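Acidocalcisomal pyrophosphatase (PDB 5CUV) probably hydrolyses inorganic diphosphate to phosphate with the help of magnesium. Local coordinates at residues K48-A53 against L73-R78; S34-G39 against M80-S85. One frame throughout, in Å; residues are numbered along the deposited sequence.

Contact 1 (K48-A53 against L73-R78); sequences KPLPEA and LSMEKR
R78 lays one face of its guanidinium group against the ring of P51. Atom CD of P51 sits over the centre of that face, 3.7 Å above the plane. The contact belongs to the helical N-terminal region, whose helices and short two-stranded sheet are consistent with an EF-hand-like domain. It sets the start of helix 51-56 against the first turns of helix 73-87. L50 is the N-cap residue of helix 51-56, and P51 follows it as the first helical residue. The backbone N of L50 is hydrogen-bonded to E60 OE1.

R78 swings its CG opposite the backbone N (chi1 -164°) and then bends at chi3. Its aliphatic part runs past L50 in the reverse direction. L50 CD2 touches R78 CD at 3.5 Å, so the stem of the arginine rests on leucine and its flat end on proline.

The other branch of L50 serves M75, a selenomethionine. L50 CD1 lies 3.7 Å from M75 CE, and the two side chains cross at about a right angle. M75 and E52 slide past each other in opposite directions, but the close fit modelled there is doubtful. L63 of helix 60-66 touches both E52 and M75. No hydrogen bond joins the two segments. The nearest opposite charges, E52 OE2 and R78 NH1, stay 4.7 Å apart.

Contact 2 (S34-G39 against M80-S85); sequences SYIGTG and MARMFS
R82 NH2 donates a hydrogen bond of 2.8 Å to the backbone O of I36. The N-H points at the oxygen with an angle of 145°. It arrives in the carbonyl plane, on a lone pair, with a C=O...N angle of 127°. From the arginine's side the oxygen lies near the edge of the guanidinium group, tilted 18° from its plane. NH2 has a second partner, since it also forms a salt bridge with E60 OE2. That carboxylate oxygen in turn accepts a hydrogen bond from the backbone N of I36. The two ends of I36 are therefore tied to the same arginine-glutamate pair. The beta carbon of I36 packs against R82 as well, with I36 CB 3.5 Å from R82 NH2.

The irregular stretch 34-39 is draped across helix 73-87 in the N-terminal helical domain, which looks EF-hand-like. R82 and M83, adjacent on the helix, meet different parts of the loop. M83, a selenomethionine, starts with CG opposite its backbone N and then bends at chi2 and chi3. The folded chain slides past T38 in the reverse direction, bringing M83 CE 3.5 Å from T38 O. T38 CG2 also lies 3.7 Å from the backbone O of R82. T38 OG1 is hydrogen-bonded to the backbone N of L40, two residues on, as in an ST turn. T38 O is hydrogen-bonded to Y106 OH of helix 97-106, and M83 packs on M103 and Y106 of that helix and on P179 of the second subunit.

The modelled chain begins just before S34, and its first, irregular piece supplies 34-39 to contact 2. It then reaches 48-53, the entry to helix 51-56, and passes through helix 60-66 into helix 73-87. Segment 73-78 closes contact 1 across 19 intervening residues. Segment 80-85 closes contact 2 across 40, so contact 1 is nested inside contact 2. Both use successive parts of helix 73-87, with centres 11 Å apart. They meet where L50 packs on R82, and E60 of helix 60-66 serves both contacts. Both lie away from the magnesium and malate sites.

Contact 1 (K48-A53 against L73-R78)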
loop_
_atom_site.group_PDB
_atom_site.type_symbol
_atom_site.label_atom_id
_atom_site.label_comp_id
_atom_site.label_asym_id
_atom_site.label_seq_id
_atom_site.Cartn_x
_atom_site.Cartn_y
_atom_site.Cartn_z
ATOM N N LYS A 48 24.716 46.303 -4.249
ATOM C CA LYS A 48 25.216 45.889 -5.559
ATOM C C LYS A 48 25.526 44.396 -5.648
ATOM O O LYS A 48 26.368 43.868 -4.923
ATOM C CB LYS A 48 26.465 46.713 -5.944
ATOM C CG LYS A 48 26.275 48.258 -5.937
ATOM C CD LYS A 48 25.051 48.726 -6.760
ATOM C CE LYS A 48 24.790 50.219 -6.572
ATOM N NZ LYS A 48 23.326 50.539 -6.590
ATOM N N PRO A 49 24.839 43.691 -6.550
ATOM C CA PRO A 49 25.120 42.264 -6.657
ATOM C C PRO A 49 26.529 41.989 -7.182
ATOM O O PRO A 49 27.012 42.655 -8.087
ATOM C CB PRO A 49 24.001 41.761 -7.586
ATOM C CG PRO A 49 23.743 42.924 -8.441
ATOM C CD PRO A 49 23.759 44.077 -7.467
ATOM N N LEU A 50 27.185 41.005 -6.589
ATOM C CA LEU A 50 28.512 40.629 -7.001
ATOM C C LEU A 50 28.607 40.747 -8.530
ATOM O O LEU A 50 27.673 40.405 -9.248
ATOM C CB LEU A 50 28.808 39.190 -6.568
ATOM C CG LEU A 50 28.651 38.796 -5.109
ATOM C CD1 LEU A 50 29.249 37.425 -4.893
ATOM C CD2 LEU A 50 29.365 39.760 -4.239
ATOM N N PRO A 51 29.736 41.263 -9.045
ATOM C CA PRO A 51 29.859 41.382 -10.494
ATOM C C PRO A 51 29.723 40.046 -11.231
ATOM O O PRO A 51 29.003 39.974 -12.217
ATOM C CB PRO A 51 31.243 42.018 -10.674
ATOM C CG PRO A 51 32.007 41.550 -9.472
ATOM C CD PRO A 51 30.970 41.715 -8.373
ATOM N N GLU A 52 30.390 38.987 -10.775
ATOM C CA GLU A 52 30.280 37.709 -11.477
ATOM C C GLU A 52 28.825 37.265 -11.715
ATOM O O GLU A 52 28.534 36.592 -12.702
ATOM C CB GLU A 52 31.102 36.604 -10.774
ATOM C CG GLU A 52 31.238 36.700 -9.260
ATOM C CD GLU A 52 32.130 37.877 -8.744
ATOM O OE1 GLU A 52 33.363 37.932 -9.048
ATOM O OE2 GLU A 52 31.574 38.740 -8.009
ATOM N N ALA A 53 27.912 37.666 -10.831
ATOM C CA ALA A 53 26.507 37.333 -10.983
ATOM C C ALA A 53 25.919 38.178 -12.120
ATOM O O ALA A 53 25.485 37.627 -13.125
ATOM C CB ALA A 53 25.775 37.584 -9.689
ATOM N N LEU A 73 38.209 34.431 -3.045
ATOM C CA LEU A 73 38.407 35.162 -1.810
ATOM C C LEU A 73 37.859 36.553 -2.117
ATOM O O LEU A 73 37.283 37.217 -1.266
ATOM C CB LEU A 73 39.885 35.223 -1.472
ATOM C CG LEU A 73 40.193 35.912 -0.140
ATOM C CD1 LEU A 73 39.456 35.230 1.016
ATOM C CD2 LEU A 73 41.686 35.872 0.079
ATOM N N SER A 74 38.022 36.985 -3.358
ATOM C CA SER A 74 37.513 38.286 -3.750
ATOM C C SER A 74 36.012 38.304 -3.516
ATOM O O SER A 74 35.483 39.278 -2.965
ATOM C CB SER A 74 37.799 38.547 -5.231
ATOM O OG SER A 74 36.740 39.270 -5.853
HETATM N N MSE A 75 35.329 37.230 -3.925
HETATM C CA MSE A 75 33.882 37.172 -3.771
HETATM C C MSE A 75 33.437 37.083 -2.275
HETATM O O MSE A 75 32.447 37.717 -1.860
HETATM C CB MSE A 75 33.341 35.978 -4.555
HETATM C CG MSE A 75 33.482 36.122 -6.062
HETATM SE SE MSE A 75 32.893 34.598 -7.064
HETATM C CE MSE A 75 30.974 34.811 -6.792
ATOM N N GLU A 76 34.154 36.321 -1.452
ATOM C CA GLU A 76 33.767 36.271 -0.047
ATOM C C GLU A 76 33.908 37.668 0.610
ATOM O O GLU A 76 33.055 38.084 1.387
ATOM C CB GLU A 76 34.614 35.213 0.649
ATOM C CG GLU A 76 34.285 33.796 0.155
ATOM C CD GLU A 76 35.142 32.709 0.822
ATOM O OE1 GLU A 76 36.381 32.729 0.606
ATOM O OE2 GLU A 76 34.579 31.842 1.563
ATOM N N LYS A 77 34.959 38.401 0.243
ATOM C CA LYS A 77 35.200 39.742 0.747
ATOM C C LYS A 77 34.004 40.630 0.527
ATOM O O LYS A 77 33.508 41.282 1.455
ATOM C CB LYS A 77 36.371 40.369 0.014
ATOM C CG LYS A 77 36.767 41.772 0.439
ATOM C CD LYS A 77 38.292 41.815 0.529
ATOM C CE LYS A 77 38.876 43.195 0.821
ATOM N NZ LYS A 77 38.716 44.140 -0.317
ATOM N N ARG A 78 33.531 40.672 -0.706
ATOM C CA ARG A 78 32.426 41.550 -0.994
ATOM C C ARG A 78 31.179 41.141 -0.209
ATOM O O ARG A 78 30.288 41.959 0.052
ATOM C CB ARG A 78 32.170 41.607 -2.502
ATOM C CG ARG A 78 31.298 42.799 -2.882
ATOM C CD ARG A 78 30.946 42.865 -4.384
ATOM N NE ARG A 78 31.922 43.558 -5.248
ATOM C CZ ARG A 78 33.124 43.086 -5.592
ATOM N NH1 ARG A 78 33.560 41.894 -5.147
ATOM N NH2 ARG A 78 33.884 43.802 -6.422
#

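Contact 2 (S34-G39 against M80-S85)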
loop_
_atom_site.group_PDB
_atom_site.type_symbol
_atom_site.label_atom_id
_atom_site.label_comp_id
_atom_site.label_asym_id
_atom_site.label_seq_id
_atom_site.Cartn_x
_atom_site.Cartn_y
_atom_site.Cartn_z
ATOM N N SER A 34 17.714 35.594 -4.561
ATOM C CA SER A 34 18.226 36.813 -5.154
ATOM C C SER A 34 19.695 36.902 -4.784
ATOM O O SER A 34 20.555 36.355 -5.464
ATOM C CB SER A 34 17.479 38.038 -4.676
ATOM O OG SER A 34 17.820 39.106 -5.544
ATOM N N TYR A 35 19.988 37.555 -3.681
ATOM C CA TYR A 35 21.369 37.679 -3.270
ATOM C C TYR A 35 21.593 37.226 -1.850
ATOM O O TYR A 35 20.682 37.179 -1.071
ATOM C CB TYR A 35 21.818 39.118 -3.459
ATOM C CG TYR A 35 20.760 40.117 -3.082
ATOM C CD1 TYR A 35 20.285 40.191 -1.760
ATOM C CD2 TYR A 35 20.257 41.024 -4.028
ATOM C CE1 TYR A 35 19.336 41.156 -1.374
ATOM C CE2 TYR A 35 19.300 42.003 -3.655
ATOM C CZ TYR A 35 18.852 42.064 -2.321
ATOM O OH TYR A 35 17.974 43.060 -1.911
ATOM N N ILE A 36 22.823 36.874 -1.540
ATOM C CA ILE A 36 23.204 36.408 -0.224
ATOM C C ILE A 36 22.816 37.442 0.824
ATOM O O ILE A 36 23.239 38.577 0.769
ATOM C CB ILE A 36 24.730 36.177 -0.135
ATOM C CG1 ILE A 36 25.270 35.592 -1.442
ATOM C CG2 ILE A 36 25.047 35.297 0.996
ATOM C CD1 ILE A 36 24.468 34.466 -2.011
ATOM N N GLY A 37 22.008 37.055 1.792
ATOM C CA GLY A 37 21.616 38.011 2.796
ATOM C C GLY A 37 22.476 37.827 4.026
ATOM O O GLY A 37 23.203 36.834 4.147
ATOM N N THR A 38 22.378 38.800 4.934
ATOM C CA THR A 38 23.097 38.824 6.198
ATOM C C THR A 38 22.263 38.183 7.285
ATOM O O THR A 38 22.807 37.720 8.269
ATOM C CB THR A 38 23.371 40.265 6.672
ATOM O OG1 THR A 38 22.116 40.903 6.981
ATOM C CG2 THR A 38 24.111 41.068 5.593
ATOM N N GLY A 39 20.948 38.173 7.127
ATOM C CA GLY A 39 20.109 37.600 8.164
ATOM C C GLY A 39 19.635 38.588 9.235
ATOM O O GLY A 39 19.114 38.180 10.268
HETATM N N MSE A 80 31.282 39.503 2.993
HETATM C CA MSE A 80 31.583 39.787 4.377
HETATM C C MSE A 80 31.494 41.307 4.579
HETATM O O MSE A 80 31.062 41.783 5.615
HETATM C CB MSE A 80 32.980 39.283 4.736
HETATM C CG MSE A 80 33.114 37.769 4.686
HETATM SE SE MSE A 80 31.943 36.830 5.879
HETATM C CE MSE A 80 32.730 37.419 7.563
ATOM N N ALA A 81 31.882 42.077 3.573
ATOM C CA ALA A 81 31.783 43.539 3.653
ATOM C C ALA A 81 30.313 43.960 3.825
ATOM O O ALA A 81 30.004 44.866 4.595
ATOM C CB ALA A 81 32.361 44.169 2.384
ATOM N N ARG A 82 29.407 43.306 3.108
ATOM C CA ARG A 82 27.984 43.625 3.245
ATOM C C ARG A 82 27.533 43.187 4.614
ATOM O O ARG A 82 26.620 43.746 5.152
ATOM C CB ARG A 82 27.099 42.933 2.184
ATOM C CG ARG A 82 27.519 43.168 0.711
ATOM C CD ARG A 82 26.355 42.968 -0.234
ATOM N NE ARG A 82 25.760 41.627 -0.148
ATOM C CZ ARG A 82 25.724 40.777 -1.170
ATOM N NH1 ARG A 82 26.234 41.121 -2.349
ATOM N NH2 ARG A 82 25.196 39.574 -1.029
HETATM N N MSE A 83 28.172 42.189 5.193
HETATM C CA MSE A 83 27.763 41.740 6.511
HETATM C C MSE A 83 28.201 42.766 7.517
HETATM O O MSE A 83 27.490 43.020 8.516
HETATM C CB MSE A 83 28.391 40.384 6.832
HETATM C CG MSE A 83 27.953 39.811 8.169
HETATM SE SE MSE A 83 26.095 39.346 8.264
HETATM C CE MSE A 83 26.160 37.714 7.200
ATOM N N PHE A 84 29.368 43.360 7.233
ATOM C CA PHE A 84 29.988 44.371 8.093
ATOM C C PHE A 84 29.168 45.608 8.196
ATOM O O PHE A 84 29.022 46.180 9.268
ATOM C CB PHE A 84 31.325 44.796 7.559
ATOM C CG PHE A 84 32.076 45.685 8.485
ATOM C CD1 PHE A 84 32.861 45.140 9.497
ATOM C CD2 PHE A 84 32.013 47.070 8.341
ATOM C CE1 PHE A 84 33.579 45.961 10.353
ATOM C CE2 PHE A 84 32.723 47.905 9.192
ATOM C CZ PHE A 84 33.513 47.342 10.203
ATOM N N SER A 85 28.651 46.031 7.053
ATOM C CA SER A 85 27.837 47.238 6.996
ATOM C C SER A 85 26.502 46.967 7.686
ATOM O O SER A 85 25.927 47.841 8.330
ATOM C CB SER A 85 27.659 47.653 5.538
ATOM O OG SER A 85 26.871 48.815 5.417
#